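PDB 3VAS: putative adenosine kinase, which probably catalyses the ATP-dependent phosphorylation of adenosine to AMP, as a ribokinase-family (pfkB) nucleoside kinase, and here holds bound adenosine. Local coordinates for residues 174-179 with 200-205; 191-196 with 227-232; 245-250 with 262-267; 279-284 with 324-329; 300-305 with 338-343. All blocks are in the same frame, centred on the assembly; numbering follows the deposited sequence.

Contact 1. Residues 174-179 with 200-205; sequences SLVEKA and AKHSLE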
# COMPACT_ATOMS: atom_id res chain seq x y z
N SER A 174 12.72 -13.29 12.91
CA SER A 174 12.06 -14.60 12.89
C SER A 174 10.67 -14.54 12.24
O SER A 174 10.19 -15.54 11.72
CB SER A 174 11.99 -15.21 14.30
OG SER A 174 11.03 -14.54 15.09
N LEU A 175 10.03 -13.38 12.28
CA LEU A 175 8.77 -13.18 11.57
C LEU A 175 8.99 -13.18 10.06
O LEU A 175 8.14 -13.61 9.29
CB LEU A 175 8.08 -11.88 12.00
CG LEU A 175 7.65 -11.77 13.46
CD1 LEU A 175 7.05 -10.40 13.73
CD2 LEU A 175 6.68 -12.88 13.83
N VAL A 176 10.15 -12.67 9.63
CA VAL A 176 10.50 -12.65 8.22
C VAL A 176 10.82 -14.06 7.73
O VAL A 176 10.39 -14.46 6.65
CB VAL A 176 11.69 -11.72 7.93
CG1 VAL A 176 12.09 -11.78 6.45
CG2 VAL A 176 11.37 -10.29 8.34
N GLU A 177 11.58 -14.79 8.54
CA GLU A 177 12.00 -16.14 8.18
C GLU A 177 10.83 -17.12 8.03
O GLU A 177 10.84 -17.97 7.15
CB GLU A 177 13.04 -16.67 9.18
CG GLU A 177 14.46 -16.17 8.91
CD GLU A 177 15.45 -16.51 10.02
OE1 GLU A 177 16.67 -16.56 9.74
OE2 GLU A 177 15.02 -16.71 11.18
N LYS A 178 9.81 -16.97 8.87
CA LYS A 178 8.66 -17.88 8.85
C LYS A 178 7.62 -17.52 7.78
O LYS A 178 6.75 -18.33 7.45
CB LYS A 178 7.99 -17.95 10.22
CG LYS A 178 7.33 -16.64 10.64
CD LYS A 178 6.31 -16.86 11.75
CE LYS A 178 6.96 -17.38 13.01
NZ LYS A 178 5.95 -17.80 14.01
N ALA A 179 7.71 -16.30 7.24
CA ALA A 179 6.77 -15.87 6.21
C ALA A 179 7.07 -16.50 4.86
O ALA A 179 8.23 -16.77 4.54
CB ALA A 179 6.76 -14.35 6.09
N ALA A 200 13.56 -8.28 0.61
CA ALA A 200 13.37 -8.66 -0.79
C ALA A 200 14.41 -9.69 -1.25
O ALA A 200 14.07 -10.65 -1.95
CB ALA A 200 13.41 -7.42 -1.69
N LYS A 201 15.66 -9.49 -0.87
CA LYS A 201 16.72 -10.44 -1.20
C LYS A 201 16.49 -11.79 -0.51
O LYS A 201 16.73 -12.84 -1.11
CB LYS A 201 18.10 -9.88 -0.82
CG LYS A 201 18.51 -8.69 -1.66
CD LYS A 201 19.83 -8.12 -1.19
CE LYS A 201 20.22 -6.92 -2.03
NZ LYS A 201 21.40 -6.21 -1.46
N HIS A 202 16.04 -11.75 0.74
CA HIS A 202 15.72 -12.97 1.46
C HIS A 202 14.62 -13.76 0.74
O HIS A 202 14.71 -14.98 0.61
CB HIS A 202 15.28 -12.66 2.90
CG HIS A 202 14.69 -13.83 3.62
ND1 HIS A 202 15.45 -14.74 4.32
CD2 HIS A 202 13.40 -14.24 3.73
CE1 HIS A 202 14.66 -15.66 4.84
NE2 HIS A 202 13.41 -15.38 4.50
N SER A 203 13.60 -13.05 0.28
CA SER A 203 12.50 -13.68 -0.45
C SER A 203 12.97 -14.39 -1.72
O SER A 203 12.69 -15.57 -1.92
CB SER A 203 11.42 -12.65 -0.80
OG SER A 203 10.37 -13.23 -1.57
N LEU A 204 13.71 -13.67 -2.56
CA LEU A 204 14.17 -14.23 -3.83
C LEU A 204 15.09 -15.43 -3.64
O LEU A 204 14.96 -16.44 -4.34
CB LEU A 204 14.87 -13.16 -4.68
CG LEU A 204 15.00 -13.54 -6.15
CD1 LEU A 204 13.62 -13.58 -6.79
CD2 LEU A 204 15.92 -12.58 -6.90
N GLU A 205 16.02 -15.33 -2.69
CA GLU A 205 16.96 -16.42 -2.44
C GLU A 205 16.25 -17.66 -1.90
O GLU A 205 16.72 -18.77 -2.09
CB GLU A 205 18.10 -15.97 -1.51
CG GLU A 205 17.73 -15.85 -0.05
CD GLU A 205 18.90 -15.40 0.82
OE1 GLU A 205 18.95 -15.81 2.01
OE2 GLU A 205 19.76 -14.64 0.33
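V176 and E177, in the last turn of helix 170-178, meet the imidazole of H202, which reaches over from helix 189-205. The apolar part of the contact is thin. V176 CG1 lies 3.9 Å from H202 CD2, the two side chains running alongside in opposite senses. At another ring carbon, H202 CE1 is 4.1 Å from E177 CG, where the glutamate chain passes across the histidine. A chi1 of 169° swings the imidazole away from its own backbone N and out toward helix 170-178, bringing the ring to the backbone of that helix end.

The polar groups here find their partners in other residues. H202 NE2 stands 3.8 Å from V176 O and 4.0 Å from E177 CA. Its hydrogen bond goes instead to K208 NZ, which also binds the backbone oxygens of E177 and A179, while V176 O is taken by Y182 OH. W173 adds an edge-to-face ring contact to H202.

If K208 donates, NE2 would be the acceptor, consistent with a neutral imidazole. The polar link between the two helices thus runs through a third residue, K208, while their direct contact stays small and largely apolar.

Contact 2. Residues 191-196 with 227-232; sequences TCYEGM and VDEMIS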
# COMPACT_ATOMS: atom_id res chain seq x y z
N THR A 191 11.39 5.56 3.89
CA THR A 191 11.59 5.42 5.33
C THR A 191 12.65 4.39 5.71
O THR A 191 13.43 4.61 6.63
CB THR A 191 10.27 5.09 6.06
OG1 THR A 191 9.66 3.94 5.46
CG2 THR A 191 9.30 6.27 5.97
N CYS A 192 12.68 3.26 5.00
CA CYS A 192 13.63 2.21 5.33
C CYS A 192 13.95 1.32 4.14
O CYS A 192 13.65 0.12 4.14
CB CYS A 192 13.09 1.35 6.48
SG CYS A 192 14.31 0.23 7.18
N TYR A 193 14.57 1.90 3.12
CA TYR A 193 14.91 1.15 1.92
C TYR A 193 15.82 -0.04 2.22
O TYR A 193 15.67 -1.10 1.63
CB TYR A 193 15.54 2.05 0.86
CG TYR A 193 15.74 1.31 -0.43
CD1 TYR A 193 14.66 0.80 -1.13
CD2 TYR A 193 17.02 1.10 -0.94
CE1 TYR A 193 14.84 0.11 -2.32
CE2 TYR A 193 17.21 0.41 -2.12
CZ TYR A 193 16.12 -0.08 -2.80
OH TYR A 193 16.31 -0.77 -3.97
N GLU A 194 16.75 0.16 3.15
CA GLU A 194 17.70 -0.88 3.53
C GLU A 194 17.00 -2.15 4.04
O GLU A 194 17.37 -3.26 3.69
CB GLU A 194 18.70 -0.34 4.57
CG GLU A 194 18.05 0.41 5.74
CD GLU A 194 19.04 0.76 6.86
OE1 GLU A 194 20.27 0.74 6.61
OE2 GLU A 194 18.58 1.05 7.99
N GLY A 195 15.98 -1.96 4.88
CA GLY A 195 15.22 -3.08 5.40
C GLY A 195 14.40 -3.78 4.33
O GLY A 195 14.40 -5.01 4.25
N MET A 196 13.71 -3.01 3.51
CA MET A 196 12.87 -3.63 2.49
C MET A 196 13.72 -4.34 1.43
O MET A 196 13.31 -5.36 0.89
CB MET A 196 11.88 -2.63 1.88
CG MET A 196 12.50 -1.55 1.04
SD MET A 196 11.29 -0.27 0.62
CE MET A 196 10.20 -1.17 -0.48
N VAL A 227 12.69 1.91 -7.13
CA VAL A 227 11.51 1.21 -7.65
C VAL A 227 11.93 0.06 -8.56
O VAL A 227 11.44 -1.06 -8.43
CB VAL A 227 10.55 2.16 -8.41
CG1 VAL A 227 9.44 1.36 -9.11
CG2 VAL A 227 9.95 3.20 -7.46
N ASP A 228 12.86 0.34 -9.47
CA ASP A 228 13.31 -0.68 -10.41
C ASP A 228 14.08 -1.79 -9.71
O ASP A 228 14.00 -2.95 -10.11
CB ASP A 228 14.14 -0.08 -11.53
CG ASP A 228 13.29 0.60 -12.59
OD1 ASP A 228 12.06 0.38 -12.59
OD2 ASP A 228 13.86 1.35 -13.41
N GLU A 229 14.82 -1.44 -8.66
CA GLU A 229 15.53 -2.46 -7.92
C GLU A 229 14.54 -3.39 -7.20
O GLU A 229 14.70 -4.61 -7.22
CB GLU A 229 16.52 -1.86 -6.93
CG GLU A 229 17.33 -2.92 -6.20
CD GLU A 229 18.57 -2.36 -5.50
OE1 GLU A 229 18.50 -1.26 -4.92
OE2 GLU A 229 19.61 -3.04 -5.53
N MET A 230 13.52 -2.80 -6.59
CA MET A 230 12.48 -3.58 -5.92
C MET A 230 11.73 -4.50 -6.89
O MET A 230 11.50 -5.67 -6.59
CB MET A 230 11.50 -2.66 -5.19
CG MET A 230 12.10 -1.94 -3.98
SD MET A 230 12.87 -3.08 -2.81
CE MET A 230 11.46 -4.01 -2.27
N ILE A 231 11.37 -3.97 -8.06
CA ILE A 231 10.71 -4.77 -9.08
C ILE A 231 11.54 -6.03 -9.39
O ILE A 231 10.98 -7.11 -9.59
CB ILE A 231 10.44 -3.96 -10.37
CG1 ILE A 231 9.38 -2.88 -10.09
CG2 ILE A 231 9.97 -4.86 -11.49
CD1 ILE A 231 9.08 -2.00 -11.28
N SER A 232 12.86 -5.89 -9.38
CA SER A 232 13.73 -7.01 -9.75
C SER A 232 13.73 -8.16 -8.72
O SER A 232 14.26 -9.23 -8.99
CB SER A 232 15.17 -6.54 -10.07
OG SER A 232 15.92 -6.23 -8.91
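Y193 OH gives a hydrogen bond to E229 OE1, modelled at 2.4 Å, very short, so the exact length deserves caution at this resolution. The carboxylate oxygen arrives at the edge of the phenol ring and in its plane, with the ring and carboxylate planes 36° apart. The hydroxyl lies alongside the extended E229 chain, Y193 OH being 3.2 Å from E229 CB. That extended course carries the carboxylate across to the tyrosine.

Beside this bond two methionines meet. M230 bends at chi2 and chi3 and brings its sulfur to 3.8 Å from Y193 CE1, a Met-aromatic contact in which SD sits 4.9 Å from the ring centroid, obliquely, at 62° off the normal. The methyl ends of M196 and M230 touch, CE to CE, at 3.6 Å. F212 of strand 209-213 packs against both methionines.

Helices 189-205 and 224-231 run nearly the same way here, the axes of the two short segments 25° apart and 11.8 Å at closest approach, so side chains alone bridge them. The contact thus has a polar part, a partly exposed tyrosine-carboxylate bond, and a buried sulfur-rich part. If the short distance is real, the bond would fix the rotation of the hydroxyl, while the flexible thioethers meet between the helices without needing polar partners.

Contact 3. Residues 245-250 with 262-267; sequences EAYGEV and ARYIAD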
# COMPACT_ATOMS: atom_id res chain seq x y z
N GLU A 245 1.69 5.69 -15.74
CA GLU A 245 1.98 6.83 -16.61
C GLU A 245 3.28 7.51 -16.20
O GLU A 245 4.13 7.80 -17.05
CB GLU A 245 0.83 7.83 -16.56
CG GLU A 245 0.68 8.66 -17.82
CD GLU A 245 -0.28 8.04 -18.82
OE1 GLU A 245 -1.38 7.62 -18.40
OE2 GLU A 245 0.06 7.97 -20.02
N ALA A 246 3.46 7.76 -14.91
CA ALA A 246 4.67 8.41 -14.43
C ALA A 246 5.88 7.50 -14.61
O ALA A 246 6.95 7.96 -14.99
CB ALA A 246 4.51 8.82 -12.98
N TYR A 247 5.70 6.20 -14.35
CA TYR A 247 6.76 5.23 -14.55
C TYR A 247 7.18 5.19 -16.01
O TYR A 247 8.37 5.20 -16.34
CB TYR A 247 6.30 3.84 -14.11
CG TYR A 247 7.36 2.76 -14.21
CD1 TYR A 247 8.07 2.36 -13.08
CD2 TYR A 247 7.64 2.13 -15.42
CE1 TYR A 247 9.04 1.38 -13.16
CE2 TYR A 247 8.61 1.15 -15.50
CZ TYR A 247 9.30 0.78 -14.37
OH TYR A 247 10.27 -0.20 -14.45
N GLY A 248 6.18 5.14 -16.89
CA GLY A 248 6.42 5.06 -18.32
C GLY A 248 7.19 6.25 -18.84
O GLY A 248 8.16 6.08 -19.59
N GLU A 249 6.77 7.45 -18.46
CA GLU A 249 7.43 8.67 -18.90
C GLU A 249 8.91 8.68 -18.51
O GLU A 249 9.78 8.98 -19.34
CB GLU A 249 6.74 9.91 -18.35
CG GLU A 249 7.49 11.20 -18.69
CD GLU A 249 6.80 12.45 -18.16
OE1 GLU A 249 7.23 13.56 -18.55
OE2 GLU A 249 5.85 12.32 -17.37
N VAL A 250 9.18 8.36 -17.25
CA VAL A 250 10.55 8.33 -16.74
C VAL A 250 11.42 7.33 -17.52
O VAL A 250 12.63 7.50 -17.62
CB VAL A 250 10.57 8.03 -15.22
CG1 VAL A 250 11.99 7.89 -14.72
CG2 VAL A 250 9.85 9.12 -14.47
N ALA A 262 3.25 -1.87 -18.36
CA ALA A 262 2.90 -3.20 -17.85
C ALA A 262 3.83 -4.25 -18.43
O ALA A 262 4.34 -5.11 -17.71
CB ALA A 262 1.45 -3.52 -18.18
N ARG A 263 4.07 -4.16 -19.74
CA ARG A 263 4.98 -5.06 -20.44
C ARG A 263 6.41 -4.90 -19.93
O ARG A 263 7.10 -5.89 -19.66
CB ARG A 263 4.90 -4.79 -21.95
CG ARG A 263 5.94 -5.49 -22.82
CD ARG A 263 5.91 -7.00 -22.66
NE ARG A 263 4.56 -7.54 -22.68
CZ ARG A 263 4.15 -8.55 -21.92
NH1 ARG A 263 4.99 -9.13 -21.06
NH2 ARG A 263 2.90 -8.99 -22.01
N TYR A 264 6.85 -3.65 -19.80
CA TYR A 264 8.21 -3.36 -19.37
C TYR A 264 8.49 -3.89 -17.96
O TYR A 264 9.52 -4.53 -17.73
CB TYR A 264 8.46 -1.85 -19.42
CG TYR A 264 9.88 -1.44 -19.10
CD1 TYR A 264 10.82 -1.28 -20.11
CD2 TYR A 264 10.28 -1.21 -17.79
CE1 TYR A 264 12.12 -0.89 -19.82
CE2 TYR A 264 11.57 -0.83 -17.49
CZ TYR A 264 12.49 -0.67 -18.51
OH TYR A 264 13.78 -0.29 -18.21
N ILE A 265 7.58 -3.63 -17.03
CA ILE A 265 7.75 -4.08 -15.65
C ILE A 265 7.75 -5.61 -15.55
O ILE A 265 8.54 -6.20 -14.82
CB ILE A 265 6.66 -3.49 -14.73
CG1 ILE A 265 6.84 -1.97 -14.60
CG2 ILE A 265 6.70 -4.14 -13.35
CD1 ILE A 265 5.88 -1.33 -13.62
N ALA A 266 6.86 -6.24 -16.30
CA ALA A 266 6.77 -7.70 -16.33
C ALA A 266 8.04 -8.35 -16.85
O ALA A 266 8.42 -9.43 -16.41
CB ALA A 266 5.57 -8.13 -17.18
N ASP A 267 8.71 -7.68 -17.79
CA ASP A 267 9.86 -8.27 -18.47
C ASP A 267 11.22 -7.92 -17.86
O ASP A 267 12.24 -8.46 -18.29
CB ASP A 267 9.86 -7.90 -19.96
CG ASP A 267 8.72 -8.53 -20.72
OD1 ASP A 267 7.99 -9.36 -20.13
OD2 ASP A 267 8.56 -8.21 -21.91
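Y247 packs against Y264 and I265 where two successive helices, 241-250 and 257-267, come together on the ribokinase-like alpha/beta domain, with helix 224-231 also packing against Y247 and I265.

The CH-pi part involves I265. Its CD1 stands over the centre of the Y247 ring, 4.0 Å from the centroid and only 6° off the ring normal, and CG1 covers the outer end of the same face, 3.7 Å from Y247 CZ. I265 turns CG1 away from its carbonyl carbon (chi1 -67°), which lays the end of the branch over the ring although its CB does not point straight at the other helix. H251 stacks on Y247 as well and also meets the Y264 ring.

The two tyrosines touch at their edges. Y247 CE2 is 3.7 Å from Y264 CD2, which lies in the plane of the Y247 ring, and the side chains are roughly perpendicular. The Y247 hydroxyl in turn sits in the plane of the Y264 ring. Its hydrogen bond goes to D228 OD1 of helix 224-231, so the contact with Y264 is one of packing, and the phenol is fixed at its oxygen as well as over its face.

Within helix 257-267, R263 and D267 form a salt bridge, NH1 to OD1 at 3.1 Å. At the tyrosine edge, Y247 OH approaches Y264 CE2 to 3.4 Å.

Contact 4. Residues 279-284 with 324-329; sequences LVIITR and AGFIAD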
# COMPACT_ATOMS: atom_id res chain seq x y z
N LEU A 279 4.16 -11.28 -12.15
CA LEU A 279 2.81 -10.84 -12.48
C LEU A 279 2.65 -9.34 -12.25
O LEU A 279 3.06 -8.82 -11.21
CB LEU A 279 1.80 -11.62 -11.63
CG LEU A 279 0.32 -11.30 -11.86
CD1 LEU A 279 -0.08 -11.65 -13.28
CD2 LEU A 279 -0.55 -12.03 -10.84
N VAL A 280 2.08 -8.64 -13.22
CA VAL A 280 1.86 -7.21 -13.10
C VAL A 280 0.37 -6.88 -13.25
O VAL A 280 -0.28 -7.36 -14.18
CB VAL A 280 2.69 -6.42 -14.14
CG1 VAL A 280 2.50 -4.92 -13.96
CG2 VAL A 280 4.16 -6.79 -14.03
N ILE A 281 -0.16 -6.09 -12.32
CA ILE A 281 -1.58 -5.74 -12.33
C ILE A 281 -1.72 -4.23 -12.21
O ILE A 281 -1.30 -3.64 -11.22
CB ILE A 281 -2.34 -6.41 -11.17
CG1 ILE A 281 -2.16 -7.93 -11.21
CG2 ILE A 281 -3.81 -6.01 -11.18
CD1 ILE A 281 -2.79 -8.67 -10.04
N ILE A 282 -2.31 -3.61 -13.22
CA ILE A 282 -2.49 -2.17 -13.23
C ILE A 282 -3.97 -1.82 -13.19
O ILE A 282 -4.69 -2.08 -14.15
CB ILE A 282 -1.85 -1.53 -14.49
CG1 ILE A 282 -0.37 -1.91 -14.59
CG2 ILE A 282 -2.03 -0.01 -14.48
CD1 ILE A 282 0.45 -1.50 -13.38
N THR A 283 -4.42 -1.25 -12.09
CA THR A 283 -5.82 -0.85 -11.98
C THR A 283 -6.06 0.49 -12.68
O THR A 283 -5.13 1.29 -12.83
CB THR A 283 -6.29 -0.80 -10.51
OG1 THR A 283 -5.46 0.10 -9.76
CG2 THR A 283 -6.22 -2.19 -9.88
N ARG A 284 -7.29 0.73 -13.12
CA ARG A 284 -7.61 1.91 -13.92
C ARG A 284 -8.96 2.53 -13.53
O ARG A 284 -9.74 2.94 -14.39
CB ARG A 284 -7.61 1.56 -15.42
CG ARG A 284 -6.24 1.15 -15.98
CD ARG A 284 -6.29 0.81 -17.46
NE ARG A 284 -6.87 1.87 -18.28
CZ ARG A 284 -7.98 1.76 -19.00
NH1 ARG A 284 -8.65 0.61 -19.03
NH2 ARG A 284 -8.42 2.79 -19.71
N ALA A 324 -4.97 -6.42 -1.01
CA ALA A 324 -5.35 -7.38 0.03
C ALA A 324 -6.27 -8.47 -0.51
O ALA A 324 -6.03 -9.67 -0.31
CB ALA A 324 -6.01 -6.67 1.20
N GLY A 325 -7.33 -8.04 -1.19
CA GLY A 325 -8.31 -8.96 -1.74
C GLY A 325 -7.69 -9.93 -2.73
O GLY A 325 -8.00 -11.12 -2.71
N PHE A 326 -6.79 -9.43 -3.57
CA PHE A 326 -6.11 -10.30 -4.53
C PHE A 326 -5.23 -11.32 -3.83
O PHE A 326 -5.34 -12.52 -4.08
CB PHE A 326 -5.26 -9.51 -5.53
CG PHE A 326 -4.60 -10.38 -6.57
CD1 PHE A 326 -5.28 -10.71 -7.74
CD2 PHE A 326 -3.33 -10.91 -6.36
CE1 PHE A 326 -4.69 -11.54 -8.69
CE2 PHE A 326 -2.74 -11.73 -7.30
CZ PHE A 326 -3.42 -12.05 -8.47
N ILE A 327 -4.33 -10.84 -2.98
CA ILE A 327 -3.34 -11.70 -2.34
C ILE A 327 -3.96 -12.77 -1.45
O ILE A 327 -3.55 -13.93 -1.51
CB ILE A 327 -2.32 -10.86 -1.54
CG1 ILE A 327 -1.52 -9.97 -2.49
CG2 ILE A 327 -1.39 -11.75 -0.72
CD1 ILE A 327 -0.70 -8.91 -1.79
N ALA A 328 -4.94 -12.38 -0.64
CA ALA A 328 -5.60 -13.31 0.29
C ALA A 328 -6.14 -14.53 -0.44
O ALA A 328 -6.09 -15.64 0.08
CB ALA A 328 -6.72 -12.60 1.05
N ASP A 329 -6.67 -14.31 -1.64
CA ASP A 329 -7.22 -15.40 -2.44
C ASP A 329 -6.13 -16.14 -3.20
O ASP A 329 -6.11 -17.37 -3.23
CB ASP A 329 -8.31 -14.90 -3.39
CG ASP A 329 -9.71 -15.11 -2.83
OD1 ASP A 329 -9.89 -15.04 -1.60
OD2 ASP A 329 -10.64 -15.36 -3.63
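I281 sets its CD1 methyl over one face of the F326 ring, whereas L279 points head-on at the outer end of the ring, CD2 to CZ. The isoleucine contact is a CH-pi one: CD1 stands 3.8 Å from the ring centroid, 15° off the normal and displaced toward the rim, so that F326 CE1, at 3.7 Å, is its nearest ring atom. The two side chains cross at a slant. L279 uses its CD2 branch, which lies 3.7 Å from F326 CZ.

L279 and I281 are two residues apart on strand 279-284 and direct their side chains to the same side of the sheet. The trans chi1 of F326 (-177°) stretches the ring from helix 318-330 toward the strand and bridges a CA separation of 10.1 Å from I281. Around the ring, S339 and A343 of helix 336-351 add further packing, and Y330 meets it with planes about 20° apart.

All three touching residues are buried and their meeting atoms are hydrocarbon. The contact therefore rests on dispersion and the hydrophobic effect, with no polar group at the point of contact that would need a partner.

Contact 5. Residues 300-305 with 338-343; sequences HQFMVE and TSLHAA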
# COMPACT_ATOMS: atom_id res chain seq x y z
N HIS A 300 -4.05 -8.39 -20.84
CA HIS A 300 -5.48 -8.65 -20.72
C HIS A 300 -6.23 -7.53 -19.99
O HIS A 300 -5.72 -6.97 -19.02
CB HIS A 300 -5.73 -9.97 -19.99
CG HIS A 300 -4.95 -11.12 -20.54
ND1 HIS A 300 -5.23 -11.69 -21.76
CD2 HIS A 300 -3.90 -11.81 -20.03
CE1 HIS A 300 -4.38 -12.68 -21.98
NE2 HIS A 300 -3.57 -12.78 -20.95
N GLN A 301 -7.43 -7.23 -20.46
CA GLN A 301 -8.35 -6.37 -19.74
C GLN A 301 -9.25 -7.21 -18.86
O GLN A 301 -9.62 -8.33 -19.22
CB GLN A 301 -9.24 -5.59 -20.70
CG GLN A 301 -8.53 -4.72 -21.71
CD GLN A 301 -9.52 -4.10 -22.69
OE1 GLN A 301 -10.17 -3.10 -22.37
NE2 GLN A 301 -9.63 -4.69 -23.87
N PHE A 302 -9.62 -6.67 -17.70
CA PHE A 302 -10.57 -7.32 -16.81
C PHE A 302 -11.63 -6.30 -16.46
O PHE A 302 -11.33 -5.28 -15.84
CB PHE A 302 -9.84 -7.82 -15.56
CG PHE A 302 -10.74 -8.49 -14.55
CD1 PHE A 302 -11.02 -9.84 -14.63
CD2 PHE A 302 -11.27 -7.76 -13.49
CE1 PHE A 302 -11.83 -10.46 -13.69
CE2 PHE A 302 -12.09 -8.37 -12.55
CZ PHE A 302 -12.36 -9.72 -12.65
N MET A 303 -12.86 -6.56 -16.87
CA MET A 303 -13.95 -5.62 -16.65
C MET A 303 -14.26 -5.47 -15.17
O MET A 303 -14.20 -6.43 -14.41
CB MET A 303 -15.20 -6.04 -17.41
CG MET A 303 -16.21 -4.92 -17.59
SD MET A 303 -16.36 -4.42 -19.31
CE MET A 303 -17.01 -5.92 -20.04
N VAL A 304 -14.59 -4.24 -14.77
CA VAL A 304 -14.82 -3.93 -13.36
C VAL A 304 -16.26 -3.43 -13.15
O VAL A 304 -16.79 -2.68 -13.97
CB VAL A 304 -13.79 -2.88 -12.86
CG1 VAL A 304 -14.27 -2.17 -11.61
CG2 VAL A 304 -12.44 -3.55 -12.62
N GLU A 305 -16.88 -3.87 -12.06
CA GLU A 305 -18.25 -3.48 -11.71
C GLU A 305 -18.44 -1.97 -11.69
O GLU A 305 -17.74 -1.25 -10.97
CB GLU A 305 -18.64 -4.08 -10.36
N THR A 338 -10.49 -15.58 -10.50
CA THR A 338 -11.17 -15.64 -9.21
C THR A 338 -10.56 -14.63 -8.24
O THR A 338 -11.27 -13.92 -7.53
CB THR A 338 -11.10 -17.06 -8.61
OG1 THR A 338 -11.78 -17.98 -9.48
CG2 THR A 338 -11.74 -17.11 -7.22
N SER A 339 -9.23 -14.55 -8.24
CA SER A 339 -8.51 -13.64 -7.35
C SER A 339 -8.78 -12.17 -7.70
O SER A 339 -8.90 -11.33 -6.81
CB SER A 339 -7.01 -13.93 -7.38
OG SER A 339 -6.73 -15.21 -6.85
N LEU A 340 -8.86 -11.88 -9.00
CA LEU A 340 -9.19 -10.52 -9.45
C LEU A 340 -10.57 -10.09 -8.97
O LEU A 340 -10.75 -8.95 -8.55
CB LEU A 340 -9.10 -10.41 -10.98
CG LEU A 340 -7.69 -10.49 -11.58
CD1 LEU A 340 -7.76 -10.35 -13.10
CD2 LEU A 340 -6.78 -9.42 -10.98
N HIS A 341 -11.55 -10.99 -9.05
CA HIS A 341 -12.88 -10.72 -8.51
C HIS A 341 -12.84 -10.48 -7.00
O HIS A 341 -13.56 -9.64 -6.48
CB HIS A 341 -13.85 -11.85 -8.84
CG HIS A 341 -14.44 -11.75 -10.21
ND1 HIS A 341 -14.09 -12.59 -11.24
CD2 HIS A 341 -15.36 -10.89 -10.72
CE1 HIS A 341 -14.76 -12.26 -12.32
NE2 HIS A 341 -15.54 -11.23 -12.04
N ALA A 342 -11.99 -11.23 -6.31
CA ALA A 342 -11.84 -11.06 -4.87
C ALA A 342 -11.20 -9.71 -4.56
O ALA A 342 -11.49 -9.09 -3.54
CB ALA A 342 -11.00 -12.19 -4.29
N ALA A 343 -10.33 -9.26 -5.46
CA ALA A 343 -9.65 -7.98 -5.29
C ALA A 343 -10.62 -6.82 -5.47
O ALA A 343 -10.63 -5.87 -4.69
CB ALA A 343 -8.48 -7.87 -6.26
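F302 meets L340 with one ring face and H341 with its edge, and carries nearly all of what the 300-305 segment gives to helix 336-351. Before it, H300 is held on its own side, its NE2 bonded to D296 OD1 and its backbone paired with Y291 of the neighbouring antiparallel strand 287-293.

F302 follows as the last residue of the short strand 300-302, its backbone joined to L289. Its ring, turned to the far side of CB from the backbone N (chi1 178°), projects from the strand to the helix. L340 lies along one face: its CB makes a CH-pi contact 3.8 Å from the ring centroid, 14° off the normal, while CD1 reaches back toward the root of the ring at 3.6 Å from F302 CD1.

The leading edge of F302 strikes the face of the H341 imidazole in a T-shaped (edge-to-face) pair, centroids 4.8 Å apart and planes at 72°. F302 CZ stands over the middle of the imidazole, with H341 CE1 at 3.5 Å. H341 ND1 also makes a weak hydrogen bond to I337 O.

Beyond F302 the chain leaves the strand at M303. I337 and V344 of the same helix also touch F302. F302 thus packs helix 336-351 against the end strand 300-302, as in the layered alpha/beta sandwich of the ribokinase-like fold.

The contacts form a chain of packing round the domain. Contacts 1 and 2 share helix 189-205 and touch where A200 CB meets M230 CE at 4.0 Å. Contact 2 passes to contact 3 through D228 OD1 and Y247 OH, 2.6 Å apart, a probable hydrogen bond, and through I231 against I265. Contact 3 reaches contact 4 where I265 CG2 packs 3.7 Å from V280 CG2, on the strand that follows helix 257-267. Contacts 4 and 5 lie closest, centres 9 Å apart, with F326 CE1 3.6 Å from S339 CB. The M196 side chain of contact 2 lies about 10 Å from the bound adenosine, too far to touch it.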